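Local coordinates for protein alpha-1,3-glucanase (Bacillus circulans, PDB 5ZRU) that hydrolyses alpha-1,3-glucan as a GH87 enzyme, this chain being the catalytic unit of a longer protein that probably also binds carbohydrate, at residues Q276-H281 and N308-N313; G338-N343 and T364-S369. All blocks are in the same frame, centred on the assembly; numbering follows the deposited sequence.

In the fold
Both contacts join neighbouring parallel strands in the D2 part of the catalytic unit, and their centres lie about 10 Å apart. They follow each other along the chain. The strands 310-317 and 340-342 pair directly, S309 O with V340 N and N313 N with E342 O, so the four segments run on as one set of parallel strands. Contact 1 is partly buried and has exposed residues at its Q276 and N308 end. Contact 2 is more buried and nearer the centre of the chain. Apolar residues fill one face of each. On the other face contact 1 carries a zinc site, whereas contact 2 carries a salt bridge.

Contact 1: Q276-H281 and N308-N313; sequences QLDFSH and NSKVHN. With ZN (zinc ion), chain F; CA (calcium ion), chain L.
D278 and H312 meet at a zinc ion on one face of two parallel strands. D278 OD2 lies 2.0 Å from the zinc, and D278 OD1 stands farther off, at 2.6 Å, as a long second contact. H3 and a water complete the site, and S280 OG hydrogen-bonds to that water. Going outward, H312 CB packs on E342 O of the next strand. CG stands between the backbone N and the carbonyl carbon (chi1 67°), which turns the ring back over S280. S280 CB sits over one ring face, 3.3 Å from H312 CE1. At the edge, H312 CD2 is 3.5 Å from D278 OD1. H312 ND1 gives an almost straight bond of 2.8 Å to a lone pair of N313 OD1, in the ring plane. H312 NE2 reaches the zinc at 2.1 Å.

H312 and H281 form an offset edge-to-face pair, the H312 edge toward the H281 face, planes at 84°. N313 CB lies over a face of the H281 ring. H281 NE2 binds a calcium ion with two waters. On the opposite face L277 CD1 packs 3.9 Å from V311 CG2, beside F279. K310 N to L277 O, F279 N to K310 O and H312 N to F279 O hydrogen-bond the strands, consistent with neighbouring rungs of a beta-helix. L277 N bonds to S309 OG (2.9 Å), which also bonds to F305 O.

Because H312 ND1 spends its N-H on N313, NE2 keeps a lone pair for the metal. That bond and S280 fix the turn of the ring. N313 is thus a second-shell residue that probably also polarises H312.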
ATOM      1  N   GLN A 276     -22.719  -0.536 -12.582  1.00 11.16           N
ATOM      2  CA  GLN A 276     -21.311  -0.654 -12.928  1.00 10.18           C
ATOM      3  C   GLN A 276     -20.680   0.727 -12.999  1.00 14.46           C
ATOM      4  O   GLN A 276     -21.107   1.573 -13.795  1.00 13.06           O
ATOM      5  CB  GLN A 276     -21.132  -1.384 -14.254  1.00 13.92           C
ATOM      6  CG  GLN A 276     -19.684  -1.507 -14.676  1.00 12.11           C
ATOM      7  CD  GLN A 276     -19.543  -2.170 -16.023  1.00 16.61           C
ATOM      8  OE1 GLN A 276     -20.046  -1.668 -17.026  1.00 17.27           O
ATOM      9  NE2 GLN A 276     -18.882  -3.321 -16.050  1.00 15.36           N
ATOM     10  N   LEU A 277     -19.663   0.951 -12.181  1.00 10.70           N
ATOM     11  CA  LEU A 277     -18.847   2.142 -12.340  1.00 10.73           C
ATOM     12  C   LEU A 277     -17.516   1.747 -12.965  1.00 12.39           C
ATOM     13  O   LEU A 277     -17.023   0.631 -12.768  1.00  9.98           O
ATOM     14  CB  LEU A 277     -18.640   2.857 -11.003  1.00 12.83           C
ATOM     15  CG  LEU A 277     -17.820   2.218  -9.887  1.00 15.62           C
ATOM     16  CD1 LEU A 277     -16.355   2.594 -10.030  1.00 14.68           C
ATOM     17  CD2 LEU A 277     -18.355   2.659  -8.515  1.00 15.55           C
ATOM     18  N   ASP A 278     -16.956   2.662 -13.754  1.00  8.52           N
ATOM     19  CA  ASP A 278     -15.629   2.500 -14.340  1.00  9.90           C
ATOM     20  C   ASP A 278     -14.912   3.823 -14.135  1.00  9.79           C
ATOM     21  O   ASP A 278     -15.319   4.846 -14.696  1.00 11.98           O
ATOM     22  CB  ASP A 278     -15.690   2.138 -15.829  1.00  9.68           C
ATOM     23  CG  ASP A 278     -14.312   1.806 -16.396  1.00 13.89           C
ATOM     24  OD1 ASP A 278     -13.815   0.700 -16.138  1.00 14.65           O
ATOM     25  OD2 ASP A 278     -13.703   2.662 -17.063  1.00 13.98           O
ATOM     26  N   PHE A 279     -13.877   3.810 -13.299  1.00  9.52           N
ATOM     27  CA  PHE A 279     -13.186   5.024 -12.883  1.00  8.65           C
ATOM     28  C   PHE A 279     -11.715   4.808 -13.183  1.00  8.63           C
ATOM     29  O   PHE A 279     -11.138   3.817 -12.724  1.00  9.17           O
ATOM     30  CB  PHE A 279     -13.422   5.280 -11.384  1.00  8.63           C
ATOM     31  CG  PHE A 279     -12.913   6.601 -10.893  1.00 10.00           C
ATOM     32  CD1 PHE A 279     -11.553   6.812 -10.697  1.00 11.99           C
ATOM     33  CD2 PHE A 279     -13.804   7.629 -10.588  1.00  9.52           C
ATOM     34  CE1 PHE A 279     -11.078   8.043 -10.236  1.00  9.14           C
ATOM     35  CE2 PHE A 279     -13.335   8.864 -10.125  1.00 10.63           C
ATOM     36  CZ  PHE A 279     -11.977   9.064  -9.952  1.00 10.75           C
ATOM     37  N   SER A 280     -11.102   5.716 -13.948  1.00  7.39           N
ATOM     38  CA  SER A 280      -9.751   5.406 -14.396  1.00  7.85           C
ATOM     39  C   SER A 280      -8.966   6.662 -14.729  1.00 10.60           C
ATOM     40  O   SER A 280      -9.530   7.728 -14.992  1.00  8.59           O
ATOM     41  CB  SER A 280      -9.759   4.487 -15.626  1.00 10.35           C
ATOM     42  OG  SER A 280     -10.329   5.131 -16.757  1.00  9.21           O
ATOM     43  N   HIS A 281      -7.635   6.493 -14.713  1.00  7.89           N
ATOM     44  CA  HIS A 281      -6.679   7.387 -15.376  1.00  9.29           C
ATOM     45  C   HIS A 281      -6.608   8.750 -14.694  1.00 10.67           C
ATOM     46  O   HIS A 281      -6.596   9.800 -15.344  1.00  7.32           O
ATOM     47  CB  HIS A 281      -6.990   7.504 -16.868  1.00  8.10           C
ATOM     48  CG  HIS A 281      -6.577   6.284 -17.627  1.00  9.58           C
ATOM     49  ND1 HIS A 281      -5.269   5.851 -17.665  1.00  9.39           N
ATOM     50  CD2 HIS A 281      -7.299   5.370 -18.312  1.00 11.29           C
ATOM     51  CE1 HIS A 281      -5.198   4.737 -18.370  1.00 12.59           C
ATOM     52  NE2 HIS A 281      -6.416   4.425 -18.774  1.00 14.35           N
ATOM     53  N   ASN A 308     -19.547  -5.748 -10.939  1.00 11.21           N
ATOM     54  CA  ASN A 308     -18.575  -5.785 -12.039  1.00 11.90           C
ATOM     55  C   ASN A 308     -17.997  -4.411 -12.351  1.00 10.70           C
ATOM     56  O   ASN A 308     -17.732  -4.078 -13.507  1.00 12.12           O
ATOM     57  CB  ASN A 308     -19.175  -6.410 -13.303  1.00 12.04           C
ATOM     58  CG  ASN A 308     -19.323  -7.900 -13.182  1.00 16.17           C
ATOM     59  OD1 ASN A 308     -18.773  -8.501 -12.261  1.00 16.44           O
ATOM     60  ND2 ASN A 308     -20.059  -8.510 -14.108  1.00 16.24           N
ATOM     61  N   SER A 309     -17.775  -3.611 -11.311  1.00 11.82           N
ATOM     62  CA  SER A 309     -17.155  -2.308 -11.509  1.00  9.64           C
ATOM     63  C   SER A 309     -15.638  -2.440 -11.630  1.00  8.35           C
ATOM     64  O   SER A 309     -15.048  -3.464 -11.291  1.00 10.48           O
ATOM     65  CB  SER A 309     -17.519  -1.359 -10.368  1.00 11.95           C
ATOM     66  OG  SER A 309     -18.922  -1.115 -10.343  1.00 11.10           O
ATOM     67  N   LYS A 310     -15.010  -1.390 -12.157  1.00 10.40           N
ATOM     68  CA  LYS A 310     -13.558  -1.326 -12.216  1.00 11.57           C
ATOM     69  C   LYS A 310     -13.094   0.049 -11.775  1.00 11.62           C
ATOM     70  O   LYS A 310     -13.642   1.061 -12.221  1.00 11.29           O
ATOM     71  CB  LYS A 310     -13.026  -1.590 -13.629  1.00 12.31           C
ATOM     72  CG  LYS A 310     -13.342  -2.936 -14.225  1.00 16.74           C
ATOM     73  CD  LYS A 310     -12.238  -3.309 -15.217  1.00 23.61           C
ATOM     74  CE  LYS A 310     -12.379  -4.735 -15.728  1.00 30.70           C
ATOM     75  NZ  LYS A 310     -13.433  -4.859 -16.765  1.00 34.34           N
ATOM     76  N   VAL A 311     -12.087   0.084 -10.910  1.00 11.59           N
ATOM     77  CA  VAL A 311     -11.282   1.281 -10.691  1.00 10.17           C
ATOM     78  C   VAL A 311      -9.878   0.890 -11.117  1.00 11.81           C
ATOM     79  O   VAL A 311      -9.268   0.001 -10.509  1.00  9.93           O
ATOM     80  CB  VAL A 311     -11.314   1.771  -9.235  1.00  8.59           C
ATOM     81  CG1 VAL A 311     -10.538   3.100  -9.100  1.00  9.26           C
ATOM     82  CG2 VAL A 311     -12.750   1.921  -8.742  1.00 12.49           C
ATOM     83  N   HIS A 312      -9.373   1.502 -12.187  1.00  7.25           N
ATOM     84  CA  HIS A 312      -8.142   1.000 -12.769  1.00  8.50           C
ATOM     85  C   HIS A 312      -7.280   2.147 -13.272  1.00 10.13           C
ATOM     86  O   HIS A 312      -7.778   3.223 -13.603  1.00  6.42           O
ATOM     87  CB  HIS A 312      -8.442   0.007 -13.908  1.00  7.73           C
ATOM     88  CG  HIS A 312      -9.089   0.625 -15.111  1.00 10.47           C
ATOM     89  ND1 HIS A 312      -8.362   1.158 -16.155  1.00 10.82           N
ATOM     90  CD2 HIS A 312     -10.395   0.765 -15.452  1.00  9.65           C
ATOM     91  CE1 HIS A 312      -9.188   1.602 -17.085  1.00  9.71           C
ATOM     92  NE2 HIS A 312     -10.426   1.375 -16.685  1.00  9.97           N
ATOM     93  N   ASN A 313      -5.970   1.912 -13.296  1.00  8.66           N
ATOM     94  CA  ASN A 313      -5.021   2.929 -13.747  1.00  8.22           C
ATOM     95  C   ASN A 313      -5.218   4.232 -12.970  1.00 10.13           C
ATOM     96  O   ASN A 313      -5.334   5.317 -13.540  1.00  8.28           O
ATOM     97  CB  ASN A 313      -5.155   3.161 -15.255  1.00  8.74           C
ATOM     98  CG  ASN A 313      -4.783   1.933 -16.060  1.00 10.80           C
ATOM     99  OD1 ASN A 313      -5.609   1.047 -16.285  1.00 13.13           O
ATOM    100  ND2 ASN A 313      -3.534   1.879 -16.502  1.00 10.11           N
TER
HETATM  101 ZN    ZN F 604     -12.112   1.725 -17.861  1.00 13.88          ZN
HETATM  102 CA    CA L 610      -7.034   2.913 -20.212  1.00 22.98          CA
HETATM  103  O   HOH W   1     -11.435   3.336 -19.064  1.00 14.62           O
HETATM  104  O   HOH W   2      -6.732   0.787 -19.668  1.00 23.76           O
HETATM  105  O   HOH W   3      -9.401   3.084 -20.332  1.00 21.38           O

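Contact 2: G338-N343 and T364-S369; sequences GLVIEN and TVRNSS
I341 and V365 pack side by side on the inner face of the strand pair, I341 CD1 4.1 Å from V365 CG2. V354 of strand 354-357 touches both, and F323 lies against I341. This is the tight part. The backbones bond in parallel register here, with I341 N 2.8 Å from T364 O and R366 N 2.9 Å from I341 O.

The strands are successive rungs of a parallel beta-helix, the fold expected of the pectate-lyase-like clan. N343 and N367, both with positive phi, follow these two strands. N367 ND2 gives a bond of 3.1 Å to N343 OD1 from above its carbonyl plane, the two amides nearly perpendicular. N367 OD1 is held by S15 N.

The outer face is looser and partly exposed at V340, T364 and R366, but E342 there is buried and firmly held. In a salt bridge, R366 grips one oxygen of E342 side-on: NE at 2.8 Å and NH2 at 3.0 Å both reach E342 OE1, from one side of the carboxylate plane. V340 CG1 lies over a face of the guanidinium. With a leucine in place of R366, E342 OE1 would probably lose both of its N-H donors and the charge they carry, and its carboxylate would be freer to turn beside H312. E342 OE2 takes bonds from N5 ND2 and from a water, which is itself weakly bonded to R366 NH2.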
ATOM      1  N   GLY A 338     -17.758  -8.500  -7.687  1.00 11.83           N
ATOM      2  CA  GLY A 338     -17.009  -8.468  -8.936  1.00 11.83           C
ATOM      3  C   GLY A 338     -16.220  -7.203  -9.203  1.00 12.10           C
ATOM      4  O   GLY A 338     -15.883  -6.930 -10.358  1.00 11.48           O
ATOM      5  N   LEU A 339     -15.924  -6.414  -8.182  1.00 10.11           N
ATOM      6  CA  LEU A 339     -15.092  -5.233  -8.379  1.00 10.23           C
ATOM      7  C   LEU A 339     -13.677  -5.644  -8.759  1.00 10.14           C
ATOM      8  O   LEU A 339     -13.116  -6.584  -8.197  1.00 11.52           O
ATOM      9  CB  LEU A 339     -15.060  -4.386  -7.104  1.00  9.74           C
ATOM     10  CG  LEU A 339     -14.032  -3.249  -7.073  1.00 12.06           C
ATOM     11  CD1 LEU A 339     -14.420  -2.131  -8.045  1.00 10.54           C
ATOM     12  CD2 LEU A 339     -13.894  -2.713  -5.663  1.00  9.16           C
ATOM     13  N   VAL A 340     -13.094  -4.939  -9.722  1.00  9.81           N
ATOM     14  CA  VAL A 340     -11.694  -5.131 -10.084  1.00  9.96           C
ATOM     15  C   VAL A 340     -10.962  -3.811  -9.902  1.00  9.42           C
ATOM     16  O   VAL A 340     -11.336  -2.792 -10.498  1.00  9.49           O
ATOM     17  CB  VAL A 340     -11.534  -5.650 -11.521  1.00  9.21           C
ATOM     18  CG1 VAL A 340     -10.034  -5.766 -11.879  1.00 11.10           C
ATOM     19  CG2 VAL A 340     -12.222  -7.006 -11.658  1.00 12.86           C
ATOM     20  N   ILE A 341      -9.918  -3.835  -9.082  1.00 10.44           N
ATOM     21  CA  ILE A 341      -8.971  -2.739  -8.951  1.00  8.52           C
ATOM     22  C   ILE A 341      -7.687  -3.212  -9.624  1.00  8.90           C
ATOM     23  O   ILE A 341      -7.138  -4.250  -9.245  1.00  8.52           O
ATOM     24  CB  ILE A 341      -8.734  -2.390  -7.473  1.00  7.54           C
ATOM     25  CG1 ILE A 341     -10.035  -1.903  -6.821  1.00  8.96           C
ATOM     26  CG2 ILE A 341      -7.619  -1.344  -7.328  1.00  7.64           C
ATOM     27  CD1 ILE A 341      -9.940  -1.813  -5.277  1.00 10.55           C
ATOM     28  N   GLU A 342      -7.220  -2.496 -10.643  1.00  7.77           N
ATOM     29  CA  GLU A 342      -6.047  -3.006 -11.337  1.00  8.85           C
ATOM     30  C   GLU A 342      -5.189  -1.875 -11.873  1.00  7.26           C
ATOM     31  O   GLU A 342      -5.642  -0.739 -12.037  1.00  8.96           O
ATOM     32  CB  GLU A 342      -6.428  -3.960 -12.485  1.00  8.31           C
ATOM     33  CG  GLU A 342      -7.220  -3.308 -13.604  1.00  9.46           C
ATOM     34  CD  GLU A 342      -7.712  -4.320 -14.644  1.00 13.36           C
ATOM     35  OE1 GLU A 342      -7.201  -5.464 -14.670  1.00 12.63           O
ATOM     36  OE2 GLU A 342      -8.605  -3.967 -15.437  1.00 13.14           O
ATOM     37  N   ASN A 343      -3.928  -2.217 -12.143  1.00  7.84           N
ATOM     38  CA  ASN A 343      -2.991  -1.325 -12.829  1.00  8.30           C
ATOM     39  C   ASN A 343      -2.834   0.001 -12.089  1.00 11.16           C
ATOM     40  O   ASN A 343      -2.677   1.055 -12.711  1.00  9.72           O
ATOM     41  CB  ASN A 343      -3.428  -1.065 -14.277  1.00  9.55           C
ATOM     42  CG  ASN A 343      -3.653  -2.342 -15.080  1.00 12.55           C
ATOM     43  OD1 ASN A 343      -3.170  -3.424 -14.728  1.00  9.23           O
ATOM     44  ND2 ASN A 343      -4.382  -2.206 -16.195  1.00 14.16           N
ATOM     45  N   THR A 364     -11.324  -8.197  -6.735  1.00  7.99           N
ATOM     46  CA  THR A 364      -9.924  -8.437  -7.060  1.00  9.18           C
ATOM     47  C   THR A 364      -9.113  -7.149  -6.965  1.00 10.27           C
ATOM     48  O   THR A 364      -9.580  -6.082  -7.378  1.00  9.45           O
ATOM     49  CB  THR A 364      -9.796  -9.023  -8.480  1.00 11.65           C
ATOM     50  OG1 THR A 364     -10.562 -10.237  -8.582  1.00 12.77           O
ATOM     51  CG2 THR A 364      -8.333  -9.313  -8.822  1.00 10.45           C
ATOM     52  N   VAL A 365      -7.896  -7.250  -6.432  1.00  8.65           N
ATOM     53  CA  VAL A 365      -6.852  -6.248  -6.659  1.00  9.23           C
ATOM     54  C   VAL A 365      -5.734  -6.943  -7.421  1.00  9.48           C
ATOM     55  O   VAL A 365      -5.230  -7.984  -6.974  1.00 11.18           O
ATOM     56  CB  VAL A 365      -6.310  -5.640  -5.353  1.00  8.44           C
ATOM     57  CG1 VAL A 365      -5.230  -4.611  -5.675  1.00  8.84           C
ATOM     58  CG2 VAL A 365      -7.429  -5.011  -4.524  1.00  8.27           C
ATOM     59  N   ARG A 366      -5.356  -6.395  -8.577  1.00  8.51           N
ATOM     60  CA  ARG A 366      -4.330  -7.062  -9.364  1.00  7.61           C
ATOM     61  C   ARG A 366      -3.447  -6.061 -10.098  1.00  7.87           C
ATOM     62  O   ARG A 366      -3.839  -4.925 -10.376  1.00  9.91           O
ATOM     63  CB  ARG A 366      -4.932  -8.063 -10.359  1.00 11.18           C
ATOM     64  CG  ARG A 366      -5.793  -7.453 -11.437  1.00  9.99           C
ATOM     65  CD  ARG A 366      -6.455  -8.553 -12.291  1.00 13.66           C
ATOM     66  NE  ARG A 366      -7.217  -7.962 -13.386  1.00 14.08           N
ATOM     67  CZ  ARG A 366      -8.196  -8.573 -14.045  1.00 24.42           C
ATOM     68  NH1 ARG A 366      -8.556  -9.811 -13.719  1.00 22.59           N
ATOM     69  NH2 ARG A 366      -8.829  -7.936 -15.023  1.00 20.32           N
ATOM     70  N   ASN A 367      -2.239  -6.524 -10.405  1.00  7.52           N
ATOM     71  CA  ASN A 367      -1.218  -5.760 -11.117  1.00  9.66           C
ATOM     72  C   ASN A 367      -1.097  -4.333 -10.598  1.00  7.61           C
ATOM     73  O   ASN A 367      -1.115  -3.364 -11.358  1.00  7.75           O
ATOM     74  CB  ASN A 367      -1.466  -5.754 -12.625  1.00 10.11           C
ATOM     75  CG  ASN A 367      -0.211  -5.417 -13.391  1.00  9.25           C
ATOM     76  OD1 ASN A 367       0.822  -6.046 -13.193  1.00 11.77           O
ATOM     77  ND2 ASN A 367      -0.274  -4.386 -14.224  1.00 12.55           N
ATOM     78  N   SER A 368      -0.927  -4.207  -9.288  1.00  6.59           N
ATOM     79  CA  SER A 368      -0.896  -2.897  -8.659  1.00  7.51           C
ATOM     80  C   SER A 368       0.306  -2.771  -7.732  1.00  8.89           C
ATOM     81  O   SER A 368       0.854  -3.759  -7.237  1.00  8.96           O
ATOM     82  CB  SER A 368      -2.192  -2.631  -7.884  1.00  6.86           C
ATOM     83  OG  SER A 368      -3.299  -2.537  -8.777  1.00  7.54           O
ATOM     84  N   SER A 369       0.712  -1.523  -7.524  1.00  8.15           N
ATOM     85  CA  SER A 369       1.804  -1.170  -6.630  1.00  7.98           C
ATOM     86  C   SER A 369       1.179  -0.692  -5.329  1.00  8.06           C
ATOM     87  O   SER A 369       0.462   0.313  -5.325  1.00  9.74           O
ATOM     88  CB  SER A 369       2.678  -0.078  -7.256  1.00  8.23           C
ATOM     89  OG  SER A 369       3.530   0.534  -6.288  1.00  9.26           O
TER
HETATM   90  O   HOH W   4      -8.882  -5.667 -17.395  1.00 20.85           O